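Local coordinates for uncharacterized protein (Pyrococcus horikoshii, PDB 1ZJJ) that is an uncharacterised magnesium-binding protein of the haloacid dehalogenase superfamily that probably acts as a phosphatase, at residues R74-M77 and S78-D82; I105-L108 and D109-R112; G159-G162 and I163-G166; G209-L212 and D213-A217; L250-V253 and Y254-I257. All coordinates share one frame; numbering follows the deposited sequence.

Contact 1 (R74-M77 and S78-D82); sequences RLYM and SKHLD
Tyr76 and His80 meet one helical turn apart near the end of helix 69-80. The Tyr76 side chain leaves the backbone with CG anti to N (chi1 173°), which carries the ring along the helix toward the residues that follow. Past CB and CG, its CD1 meets CD2 of His80 at 3.5 Å. CE1 touches the same His80 CD2 and lies close to His80 CG. CZ has His80 CB near it, over one face of the phenol ring and offset to its rim. The Tyr76 and His80 rings are oblique, with planes at 44° and centroids 5.1 Å apart. On the other branch, CE2 of Tyr76 reaches CD1 of Leu81 at 4.1 Å. Leu81 CD1 also packs on CG of Met77 at 3.9 Å. The imidazole is held at NE2 by Glu194, which also salt-bridges Lys79. On the inner side, Met77 lies against helix 92-101 and strand 121-124. Backbone bonds run from Ser78 N to Arg74 O and from His80 N to Tyr76 O, the latter 2.8 Å long. Leu81 N still bonds Met77 O, although Leu81 has left helical angles. This is the C-terminal turn of an alpha-helix, with side-chain contacts four and five residues apart.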
loop_
_atom_site.group_PDB
_atom_site.type_symbol
_atom_site.label_atom_id
_atom_site.label_comp_id
_atom_site.label_asym_id
_atom_site.label_seq_id
_atom_site.Cartn_x
_atom_site.Cartn_y
_atom_site.Cartn_z
ATOM N N ARG B 74 -2.679 21.905 4.804
ATOM C CA ARG B 74 -2.938 23.160 4.102
ATOM C C ARG B 74 -1.903 24.203 4.515
ATOM O O ARG B 74 -1.322 24.878 3.666
ATOM C CB ARG B 74 -4.348 23.687 4.415
ATOM C CG ARG B 74 -4.549 25.171 4.065
ATOM C CD ARG B 74 -6.033 25.580 3.989
ATOM N NE ARG B 74 -6.740 25.579 5.272
ATOM C CZ ARG B 74 -6.564 26.476 6.243
ATOM N NH1 ARG B 74 -5.693 27.469 6.100
ATOM N NH2 ARG B 74 -7.273 26.394 7.360
ATOM N N LEU B 75 -1.672 24.332 5.820
ATOM C CA LEU B 75 -0.706 25.301 6.334
ATOM C C LEU B 75 0.711 25.020 5.827
ATOM O O LEU B 75 1.469 25.947 5.522
ATOM C CB LEU B 75 -0.727 25.314 7.869
ATOM C CG LEU B 75 -2.056 25.741 8.512
ATOM C CD1 LEU B 75 -1.955 25.653 10.023
ATOM C CD2 LEU B 75 -2.402 27.163 8.090
ATOM N N TYR B 76 1.068 23.745 5.738
ATOM C CA TYR B 76 2.388 23.374 5.241
ATOM C C TYR B 76 2.524 23.789 3.770
ATOM O O TYR B 76 3.511 24.413 3.375
ATOM C CB TYR B 76 2.602 21.862 5.357
ATOM C CG TYR B 76 3.880 21.409 4.696
ATOM C CD1 TYR B 76 5.116 21.593 5.321
ATOM C CD2 TYR B 76 3.865 20.879 3.406
ATOM C CE1 TYR B 76 6.304 21.266 4.669
ATOM C CE2 TYR B 76 5.043 20.551 2.748
ATOM C CZ TYR B 76 6.256 20.749 3.383
ATOM O OH TYR B 76 7.419 20.441 2.716
ATOM N N MET B 77 1.526 23.427 2.965
ATOM C CA MET B 77 1.524 23.748 1.542
ATOM C C MET B 77 1.613 25.255 1.311
ATOM O O MET B 77 2.403 25.722 0.496
ATOM C CB MET B 77 0.261 23.183 0.882
ATOM C CG MET B 77 0.202 21.662 0.924
ATOM S SD MET B 77 -1.369 20.967 0.387
ATOM C CE MET B 77 -1.144 21.026 -1.391
ATOM N N SER B 78 0.802 26.011 2.042
ATOM C CA SER B 78 0.788 27.458 1.914
ATOM C C SER B 78 2.150 28.085 2.220
ATOM O O SER B 78 2.610 28.986 1.513
ATOM C CB SER B 78 -0.268 28.042 2.852
ATOM O OG SER B 78 -0.495 29.408 2.573
ATOM N N LYS B 79 2.795 27.592 3.271
ATOM C CA LYS B 79 4.083 28.118 3.699
ATOM C C LYS B 79 5.315 27.649 2.935
ATOM O O LYS B 79 6.248 28.427 2.744
ATOM C CB LYS B 79 4.290 27.803 5.184
ATOM C CG LYS B 79 5.540 28.415 5.783
ATOM C CD LYS B 79 5.631 28.120 7.274
ATOM C CE LYS B 79 6.662 29.021 7.926
ATOM N NZ LYS B 79 6.923 28.660 9.347
ATOM N N HIS B 80 5.315 26.401 2.478
ATOM C CA HIS B 80 6.491 25.843 1.820
ATOM C C HIS B 80 6.418 25.392 0.363
ATOM O O HIS B 80 7.419 24.932 -0.173
ATOM C CB HIS B 80 7.007 24.668 2.661
ATOM C CG HIS B 80 7.326 25.031 4.075
ATOM N ND1 HIS B 80 8.362 25.879 4.411
ATOM C CD2 HIS B 80 6.741 24.677 5.245
ATOM C CE1 HIS B 80 8.400 26.029 5.722
ATOM N NE2 HIS B 80 7.425 25.310 6.253
ATOM N N LEU B 81 5.267 25.503 -0.287
ATOM C CA LEU B 81 5.192 25.054 -1.673
ATOM C C LEU B 81 4.664 26.139 -2.595
ATOM O O LEU B 81 4.163 27.165 -2.135
ATOM C CB LEU B 81 4.307 23.809 -1.775
ATOM C CG LEU B 81 4.697 22.619 -0.887
ATOM C CD1 LEU B 81 3.621 21.535 -0.998
ATOM C CD2 LEU B 81 6.062 22.064 -1.298
ATOM N N ASP B 82 4.784 25.913 -3.899
ATOM C CA ASP B 82 4.302 26.881 -4.877
ATOM C C ASP B 82 2.903 26.502 -5.329
ATOM O O ASP B 82 2.656 25.368 -5.719
ATOM C CB ASP B 82 5.243 26.931 -6.073
ATOM C CG ASP B 82 6.670 27.194 -5.666
ATOM O OD1 ASP B 82 6.913 28.191 -4.952
ATOM O OD2 ASP B 82 7.545 26.397 -6.053
#

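Contact 2 (I105-L108 and D109-R112); sequences IVTL and DEAR
Thr107 and Glu110 grip each other at the start of helix 108-115. Thr107 is the N-cap, and the pair forms a capping box. OG1 of Thr107 sits between the backbone N and the carbonyl carbon (chi1 69°). There it accepts from Glu110 N at 3.1 Å in a nearly straight bond of 168°. In return, OE1 of Glu110 accepts from Thr107 N at 2.9 Å. This donor comes from the anti side of the carboxylate, 21° out of its plane. The glutamate chain crosses the threonine obliquely, with Glu110 CG 3.1 Å from Thr107 OG1.

Behind the tight capping box, Val106 and Ala111 are buried but meet more loosely. CG1 of Val106 meets CB of Glu110 at 4.0 Å and lies further from Ala111 CB. Ala111 also packs on Tyr137 of helix 132-143. Thr107, Asp109 and Arg112 are the exposed residues. Arg112 extends over Leu108, whose CB lies over one face of the guanidinium. The approach of Leu108 CD1 to Arg112 NH2 is looser, at 4.0 Å. Arg112 NH1 forms a salt bridge of 2.8 Å with Asp109 OD1, and its NE pairs with Glu133.

With an alanine at Glu110, Thr107 N is likely to lose its carboxylate acceptor, and the capping box would be reduced to the Thr107 OG1 bond. The chemistry implies that two N-H groups at this helix start are met by side-chain oxygens, and that acidic Asp109 and Glu110 would probably interact favourably with the helix dipole.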
loop_
_atom_site.group_PDB
_atom_site.type_symbol
_atom_site.label_atom_id
_atom_site.label_comp_id
_atom_site.label_asym_id
_atom_site.label_seq_id
_atom_site.Cartn_x
_atom_site.Cartn_y
_atom_site.Cartn_z
ATOM N N ILE B 105 -8.683 22.421 -7.531
ATOM C CA ILE B 105 -8.649 20.966 -7.411
ATOM C C ILE B 105 -9.045 20.262 -8.699
ATOM O O ILE B 105 -10.053 20.600 -9.310
ATOM C CB ILE B 105 -9.606 20.474 -6.304
ATOM C CG1 ILE B 105 -9.113 20.951 -4.938
ATOM C CG2 ILE B 105 -9.725 18.948 -6.349
ATOM C CD1 ILE B 105 -10.051 20.610 -3.799
ATOM N N VAL B 106 -8.239 19.293 -9.114
ATOM C CA VAL B 106 -8.544 18.508 -10.305
ATOM C C VAL B 106 -9.416 17.349 -9.822
ATOM O O VAL B 106 -8.973 16.523 -9.018
ATOM C CB VAL B 106 -7.263 17.934 -10.958
ATOM C CG1 VAL B 106 -7.637 17.031 -12.136
ATOM C CG2 VAL B 106 -6.365 19.069 -11.431
ATOM N N THR B 107 -10.657 17.296 -10.298
ATOM C CA THR B 107 -11.580 16.240 -9.893
ATOM C C THR B 107 -11.280 14.929 -10.607
ATOM O O THR B 107 -10.505 14.893 -11.563
ATOM C CB THR B 107 -13.034 16.612 -10.212
ATOM O OG1 THR B 107 -13.216 16.605 -11.633
ATOM C CG2 THR B 107 -13.367 17.990 -9.657
ATOM N N LEU B 108 -11.900 13.851 -10.136
ATOM C CA LEU B 108 -11.706 12.542 -10.750
ATOM C C LEU B 108 -12.141 12.583 -12.204
ATOM O O LEU B 108 -11.494 11.999 -13.070
ATOM C CB LEU B 108 -12.528 11.474 -10.025
ATOM C CG LEU B 108 -11.758 10.361 -9.312
ATOM C CD1 LEU B 108 -12.751 9.338 -8.776
ATOM C CD2 LEU B 108 -10.778 9.696 -10.268
ATOM N N ASP B 109 -13.244 13.273 -12.467
ATOM C CA ASP B 109 -13.759 13.357 -13.828
ATOM C C ASP B 109 -12.800 14.091 -14.752
ATOM O O ASP B 109 -12.552 13.650 -15.877
ATOM C CB ASP B 109 -15.121 14.044 -13.846
ATOM C CG ASP B 109 -16.072 13.396 -14.826
ATOM O OD1 ASP B 109 -16.432 12.221 -14.598
ATOM O OD2 ASP B 109 -16.450 14.049 -15.821
ATOM N N GLU B 110 -12.271 15.218 -14.282
ATOM C CA GLU B 110 -11.323 15.986 -15.078
ATOM C C GLU B 110 -10.087 15.113 -15.290
ATOM O O GLU B 110 -9.491 15.120 -16.365
ATOM C CB GLU B 110 -10.966 17.288 -14.354
ATOM C CG GLU B 110 -12.182 18.169 -14.097
ATOM C CD GLU B 110 -11.854 19.427 -13.317
ATOM O OE1 GLU B 110 -11.133 19.332 -12.300
ATOM O OE2 GLU B 110 -12.332 20.509 -13.715
ATOM N N ALA B 111 -9.727 14.340 -14.266
ATOM C CA ALA B 111 -8.577 13.443 -14.345
ATOM C C ALA B 111 -8.795 12.409 -15.449
ATOM O O ALA B 111 -7.877 12.094 -16.212
ATOM C CB ALA B 111 -8.360 12.735 -13.003
ATOM N N ARG B 112 -10.012 11.876 -15.528
ATOM C CA ARG B 112 -10.343 10.883 -16.554
ATOM C C ARG B 112 -10.161 11.461 -17.952
ATOM O O ARG B 112 -9.909 10.728 -18.909
ATOM C CB ARG B 112 -11.790 10.416 -16.408
ATOM C CG ARG B 112 -12.078 9.663 -15.135
ATOM C CD ARG B 112 -13.565 9.450 -14.962
ATOM N NE ARG B 112 -13.858 8.902 -13.645
ATOM C CZ ARG B 112 -15.028 9.023 -13.030
ATOM N NH1 ARG B 112 -16.024 9.673 -13.616
ATOM N NH2 ARG B 112 -15.193 8.510 -11.818
#

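Contact 3 (G159-G162 and I163-G166); sequences GEEG and IYPG
Gly159 to Gly162 form a type I beta turn, with Gly159 N bonded to Gly162 O and Gly162 N to Gly159 O. The turn closes the two-stranded beta hairpin of strands 156-159 and 162-165. Tyr164 folds back over it. Its CG is anti to the carbonyl carbon (chi1 -72°), and this swings the ring across Gly159. CA of Gly159 stands 3.4 Å from the centroid of the Tyr164 ring and only 5° off the ring normal. It is a CH-pi contact over the centre of the face. A side chain at Gly159 would point into the ring, so glycine fits this tight approach. Gly162 has backbone angles that by themselves call for glycine. Its O lies 3.3 Å from Tyr164 CD1, oblique to the ring.

The far end of the tyrosine reaches the middle of the turn. Glu161 CB lies 3.4 Å from Tyr164 OH. Glu161 OE2 is bonded to Trp116 of the second subunit, and its OE1 to Tyr137 of that subunit. Ile163 and Tyr164 also pack on the second subunit, so the hairpin forms part of the dimer interface. A water donates to Glu161 OE1 and is also hydrogen-bonded to Tyr164 OH at 3.0 Å. The same hydroxyl oxygen accepts from Glu161 N at 2.9 Å, with an N-H...O angle of 160°.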
loop_
_atom_site.group_PDB
_atom_site.type_symbol
_atom_site.label_atom_id
_atom_site.label_comp_id
_atom_site.label_asym_id
_atom_site.label_seq_id
_atom_site.Cartn_x
_atom_site.Cartn_y
_atom_site.Cartn_z
ATOM N N GLY B 159 -12.069 0.697 13.589
ATOM C CA GLY B 159 -13.233 0.711 12.727
ATOM C C GLY B 159 -14.345 -0.044 13.426
ATOM O O GLY B 159 -14.091 -0.751 14.398
ATOM N N GLU B 160 -15.574 0.083 12.944
ATOM C CA GLU B 160 -16.680 -0.606 13.591
ATOM C C GLU B 160 -16.416 -2.090 13.824
ATOM O O GLU B 160 -16.683 -2.604 14.909
ATOM C CB GLU B 160 -17.970 -0.439 12.784
ATOM C CG GLU B 160 -19.103 -1.324 13.296
ATOM C CD GLU B 160 -20.470 -0.894 12.807
ATOM O OE1 GLU B 160 -21.456 -1.597 13.121
ATOM O OE2 GLU B 160 -20.562 0.146 12.119
ATOM N N GLU B 161 -15.873 -2.777 12.822
ATOM C CA GLU B 161 -15.630 -4.213 12.938
ATOM C C GLU B 161 -14.248 -4.655 13.420
ATOM O O GLU B 161 -13.999 -5.850 13.588
ATOM C CB GLU B 161 -15.940 -4.888 11.601
ATOM C CG GLU B 161 -17.362 -4.661 11.130
ATOM C CD GLU B 161 -17.695 -5.437 9.873
ATOM O OE1 GLU B 161 -17.804 -4.816 8.795
ATOM O OE2 GLU B 161 -17.841 -6.674 9.963
ATOM N N GLY B 162 -13.355 -3.702 13.652
ATOM C CA GLY B 162 -12.021 -4.049 14.112
ATOM C C GLY B 162 -11.005 -3.010 13.682
ATOM O O GLY B 162 -11.336 -1.828 13.557
ATOM N N ILE B 163 -9.769 -3.438 13.452
ATOM C CA ILE B 163 -8.717 -2.516 13.031
ATOM C C ILE B 163 -8.767 -2.331 11.510
ATOM O O ILE B 163 -8.606 -3.286 10.757
ATOM C CB ILE B 163 -7.333 -3.035 13.472
ATOM C CG1 ILE B 163 -7.266 -3.063 15.003
ATOM C CG2 ILE B 163 -6.237 -2.151 12.905
ATOM C CD1 ILE B 163 -5.904 -3.420 15.565
ATOM N N TYR B 164 -8.995 -1.091 11.078
ATOM C CA TYR B 164 -9.107 -0.740 9.659
ATOM C C TYR B 164 -7.836 -0.101 9.096
ATOM O O TYR B 164 -7.037 0.469 9.841
ATOM C CB TYR B 164 -10.267 0.240 9.461
ATOM C CG TYR B 164 -11.664 -0.339 9.609
ATOM C CD1 TYR B 164 -11.888 -1.519 10.320
ATOM C CD2 TYR B 164 -12.767 0.310 9.052
ATOM C CE1 TYR B 164 -13.177 -2.038 10.470
ATOM C CE2 TYR B 164 -14.062 -0.202 9.199
ATOM C CZ TYR B 164 -14.256 -1.374 9.908
ATOM O OH TYR B 164 -15.530 -1.879 10.061
ATOM N N PRO B 165 -7.638 -0.188 7.766
ATOM C CA PRO B 165 -6.461 0.396 7.114
ATOM C C PRO B 165 -6.458 1.901 7.310
ATOM O O PRO B 165 -7.496 2.552 7.168
ATOM C CB PRO B 165 -6.656 0.030 5.642
ATOM C CG PRO B 165 -7.427 -1.222 5.693
ATOM C CD PRO B 165 -8.426 -0.977 6.799
ATOM N N GLY B 166 -5.290 2.453 7.628
ATOM C CA GLY B 166 -5.180 3.886 7.831
ATOM C C GLY B 166 -4.548 4.609 6.651
ATOM O O GLY B 166 -4.225 3.999 5.633
HETATM O O HOH W 1 -17.767 -1.639 8.127
#

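Contact 4 (G209-L212 and D213-A217); sequences GDRL and DTDIA. With MG (magnesium ion), chain D.
Asp210 OD1 binds the magnesium ion at 2.3 Å, beside the Asp215 carboxylate across the contact. The site follows strand 204-209 of the parallel sheet in the haloacid dehalogenase fold, where helix 212-221 begins. Three waters also bind the metal, and Asp7 OD2 and the backbone O of Asp9 complete its shell. CG of Asp210 lies between the backbone N and the carbonyl carbon (chi1 68°), which turns the carboxylate to the ion. Its second oxygen, OD2, accepts from a metal-bound water and from Val233 N.

The second shell is led by Asp215. Its OD2 accepts from another metal-bound water at 2.7 Å. The same oxygen takes Arg211 N at 3.1 Å on its anti lone pair, and Asp210 N in a weak bond. OD2 therefore ties the metal water to the loop backbone that carries Asp210. OD1 of Asp215 forms a salt bridge with Lys187, which fixes the other end of this carboxylate. Arg211 NE makes a weak bond to the metal-bound water that Asp210 OD2 also holds.

Further out, Arg211 lies side by side with Thr214, its CB 3.3 Å from Thr214 OG1. Gly209 CA lies against the Asp215 side chain, and a CB there would strike Asp215 CB. Leu212 and Ile216 run alongside each other toward strand 225-229, with Leu212 CD2 4.0 Å from Ile216 CG1. The helix start has a wider pi-type turn, in which Ile216 N bonds Arg211 O at 3.1 Å, in the carbonyl plane.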
loop_
_atom_site.group_PDB
_atom_site.type_symbol
_atom_site.label_atom_id
_atom_site.label_comp_id
_atom_site.label_asym_id
_atom_site.label_seq_id
_atom_site.Cartn_x
_atom_site.Cartn_y
_atom_site.Cartn_z
ATOM N N GLY B 209 -0.754 11.704 24.731
ATOM C CA GLY B 209 -1.326 10.781 23.760
ATOM C C GLY B 209 -1.427 9.349 24.239
ATOM O O GLY B 209 -1.002 9.024 25.350
ATOM N N ASP B 210 -1.998 8.485 23.401
ATOM C CA ASP B 210 -2.150 7.073 23.747
ATOM C C ASP B 210 -1.396 6.160 22.788
ATOM O O ASP B 210 -1.381 4.946 22.982
ATOM C CB ASP B 210 -3.626 6.673 23.751
ATOM C CG ASP B 210 -4.228 6.706 22.370
ATOM O OD1 ASP B 210 -4.136 7.777 21.746
ATOM O OD2 ASP B 210 -4.775 5.678 21.913
ATOM N N ARG B 211 -0.789 6.735 21.750
ATOM C CA ARG B 211 -0.025 5.944 20.784
ATOM C C ARG B 211 1.469 6.253 20.864
ATOM O O ARG B 211 1.885 7.406 20.784
ATOM C CB ARG B 211 -0.513 6.192 19.352
ATOM C CG ARG B 211 -1.853 5.538 19.012
ATOM C CD ARG B 211 -2.294 5.864 17.574
ATOM N NE ARG B 211 -3.676 5.460 17.334
ATOM C CZ ARG B 211 -4.045 4.289 16.819
ATOM N NH1 ARG B 211 -3.133 3.390 16.471
ATOM N NH2 ARG B 211 -5.333 4.006 16.667
ATOM N N LEU B 212 2.271 5.208 21.009
ATOM C CA LEU B 212 3.714 5.361 21.105
ATOM C C LEU B 212 4.355 5.778 19.788
ATOM O O LEU B 212 5.194 6.678 19.754
ATOM C CB LEU B 212 4.334 4.052 21.604
ATOM C CG LEU B 212 4.141 3.780 23.100
ATOM C CD1 LEU B 212 4.192 2.285 23.387
ATOM C CD2 LEU B 212 5.222 4.532 23.886
ATOM N N ASP B 213 3.946 5.124 18.705
ATOM C CA ASP B 213 4.479 5.394 17.373
ATOM C C ASP B 213 4.186 6.776 16.792
ATOM O O ASP B 213 4.906 7.230 15.907
ATOM C CB ASP B 213 3.981 4.326 16.405
ATOM C CG ASP B 213 2.475 4.301 16.307
ATOM O OD1 ASP B 213 1.917 5.096 15.526
ATOM O OD2 ASP B 213 1.847 3.500 17.028
ATOM N N THR B 214 3.135 7.447 17.258
ATOM C CA THR B 214 2.842 8.783 16.746
ATOM C C THR B 214 2.953 9.845 17.837
ATOM O O THR B 214 3.825 10.713 17.785
ATOM C CB THR B 214 1.429 8.871 16.117
ATOM O OG1 THR B 214 0.453 8.406 17.054
ATOM C CG2 THR B 214 1.357 8.048 14.848
ATOM N N ASP B 215 2.078 9.760 18.835
ATOM C CA ASP B 215 2.072 10.731 19.923
ATOM C C ASP B 215 3.386 10.834 20.698
ATOM O O ASP B 215 3.988 11.904 20.769
ATOM C CB ASP B 215 0.927 10.416 20.886
ATOM C CG ASP B 215 -0.421 10.447 20.206
ATOM O OD1 ASP B 215 -0.668 11.395 19.434
ATOM O OD2 ASP B 215 -1.231 9.533 20.442
ATOM N N ILE B 216 3.836 9.727 21.274
ATOM C CA ILE B 216 5.065 9.763 22.055
ATOM C C ILE B 216 6.305 9.985 21.190
ATOM O O ILE B 216 7.219 10.708 21.584
ATOM C CB ILE B 216 5.215 8.479 22.897
ATOM C CG1 ILE B 216 3.968 8.293 23.763
ATOM C CG2 ILE B 216 6.446 8.572 23.790
ATOM C CD1 ILE B 216 3.621 9.508 24.624
ATOM N N ALA B 217 6.332 9.378 20.006
ATOM C CA ALA B 217 7.470 9.547 19.110
ATOM C C ALA B 217 7.605 11.028 18.760
ATOM O O ALA B 217 8.702 11.571 18.676
ATOM C CB ALA B 217 7.262 8.722 17.851
HETATM MG MG MG D . -5.134 8.455 19.835
HETATM O O HOH W 2 -5.411 6.364 19.385
HETATM O O HOH W 3 -3.199 8.562 18.907
HETATM O O HOH W 4 -5.987 9.025 18.063
#

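Contact 5 (L250-V253 and Y254-I257); sequences LPSV and YELI
OG of Ser252 donates to OE1 of Glu255 at 2.7 Å and accepts from Tyr254 N at 3.2 Å. The hydroxyl thus sits between a carboxylate and a backbone N-H. It meets OE1 on the syn side, 21° out of the carboxylate plane. The Glu255 chain is bent at chi2 (65°), which folds the acid back over the preceding loop. There its CG lies 3.7 Å from Pro251 CD, and OE1 lies 3.4 Å from Pro251 CB. Glu255 N bonds Ser252 O from above the carbonyl plane. A leucine in place of Glu255 would probably leave the Ser252 hydroxyl without its acceptor and free to turn.

Ser252 heads an ST turn, which joins strand 248-250, an edge strand of the six-stranded parallel sheet, to helix 256-261 in the haloacid dehalogenase fold. On the apolar side, Leu250 and Leu256 cross at about a right angle, with CD1 of Leu250 3.5 Å from CD2 of Leu256. Both touch Ile227 of the neighbouring strand. Val253 is buried against helix 22-31 and also touches Val11. Leu256 N bonds Val253 O at 3.0 Å, again from above the carbonyl plane.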
loop_
_atom_site.group_PDB
_atom_site.type_symbol
_atom_site.label_atom_id
_atom_site.label_comp_id
_atom_site.label_asym_id
_atom_site.label_seq_id
_atom_site.Cartn_x
_atom_site.Cartn_y
_atom_site.Cartn_z
ATOM N N LEU B 250 0.160 8.252 32.872
ATOM C CA LEU B 250 -0.986 8.514 33.732
ATOM C C LEU B 250 -2.160 7.631 33.335
ATOM O O LEU B 250 -2.269 7.206 32.187
ATOM C CB LEU B 250 -1.411 9.986 33.637
ATOM C CG LEU B 250 -0.427 11.091 34.031
ATOM C CD1 LEU B 250 -1.061 12.445 33.712
ATOM C CD2 LEU B 250 -0.077 10.992 35.510
ATOM N N PRO B 251 -3.054 7.335 34.289
ATOM C CA PRO B 251 -4.230 6.500 34.032
ATOM C C PRO B 251 -5.122 7.124 32.953
ATOM O O PRO B 251 -5.631 6.432 32.064
ATOM C CB PRO B 251 -4.921 6.456 35.394
ATOM C CG PRO B 251 -3.769 6.578 36.355
ATOM C CD PRO B 251 -2.950 7.668 35.720
ATOM N N SER B 252 -5.310 8.437 33.051
ATOM C CA SER B 252 -6.126 9.186 32.100
ATOM C C SER B 252 -5.776 10.664 32.219
ATOM O O SER B 252 -5.009 11.066 33.099
ATOM C CB SER B 252 -7.620 8.984 32.387
ATOM O OG SER B 252 -8.053 9.762 33.492
ATOM N N VAL B 253 -6.336 11.484 31.337
ATOM C CA VAL B 253 -6.045 12.909 31.381
ATOM C C VAL B 253 -6.598 13.568 32.640
ATOM O O VAL B 253 -6.186 14.668 32.996
ATOM C CB VAL B 253 -6.614 13.640 30.156
ATOM C CG1 VAL B 253 -5.927 13.131 28.894
ATOM C CG2 VAL B 253 -8.123 13.440 30.085
ATOM N N TYR B 254 -7.529 12.904 33.318
ATOM C CA TYR B 254 -8.086 13.489 34.532
ATOM C C TYR B 254 -6.997 13.658 35.588
ATOM O O TYR B 254 -6.964 14.658 36.305
ATOM C CB TYR B 254 -9.219 12.623 35.092
ATOM C CG TYR B 254 -9.781 13.156 36.394
ATOM C CD1 TYR B 254 -10.415 14.396 36.448
ATOM C CD2 TYR B 254 -9.651 12.431 37.579
ATOM C CE1 TYR B 254 -10.904 14.902 37.650
ATOM C CE2 TYR B 254 -10.136 12.925 38.785
ATOM C CZ TYR B 254 -10.760 14.159 38.815
ATOM O OH TYR B 254 -11.238 14.644 40.012
ATOM N N GLU B 255 -6.104 12.678 35.671
ATOM C CA GLU B 255 -5.010 12.710 36.634
ATOM C C GLU B 255 -4.014 13.843 36.382
ATOM O O GLU B 255 -3.149 14.114 37.218
ATOM C CB GLU B 255 -4.270 11.370 36.646
ATOM C CG GLU B 255 -4.980 10.251 37.411
ATOM C CD GLU B 255 -6.298 9.827 36.786
ATOM O OE1 GLU B 255 -6.332 9.573 35.564
ATOM O OE2 GLU B 255 -7.302 9.735 37.521
ATOM N N LEU B 256 -4.131 14.501 35.231
ATOM C CA LEU B 256 -3.243 15.612 34.909
ATOM C C LEU B 256 -3.486 16.771 35.858
ATOM O O LEU B 256 -2.605 17.594 36.075
ATOM C CB LEU B 256 -3.470 16.106 33.477
ATOM C CG LEU B 256 -2.578 15.550 32.370
ATOM C CD1 LEU B 256 -2.955 16.227 31.046
ATOM C CD2 LEU B 256 -1.114 15.808 32.698
ATOM N N ILE B 257 -4.691 16.837 36.410
ATOM C CA ILE B 257 -5.039 17.915 37.326
ATOM C C ILE B 257 -4.178 17.889 38.588
ATOM O O ILE B 257 -3.535 18.882 38.929
ATOM C CB ILE B 257 -6.526 17.843 37.717
ATOM C CG1 ILE B 257 -7.399 18.038 36.471
ATOM C CG2 ILE B 257 -6.847 18.907 38.759
ATOM C CD1 ILE B 257 -8.879 17.860 36.723
#

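The contacts follow one another along the chain, each closing before the next opens. Contacts 4 and 5 sit where strands 204-209 and 248-250 of the six-stranded parallel sheet lead into helices 212-221 and 256-261. Their centres are about 16 Å apart. Contact 1 ends helix 69-80, which follows strand 66-68 at one edge of that sheet. Contact 2 leads into helix 108-115, ahead of strand 121-124 of the four-stranded sheet, and lies about 47 Å from contact 5 between centres. Contact 3 is the tip of the hairpin, with nearest atoms about 7 Å from contact 4. The magnesium site thus lies with contact 4, near the hairpin that meets the second subunit.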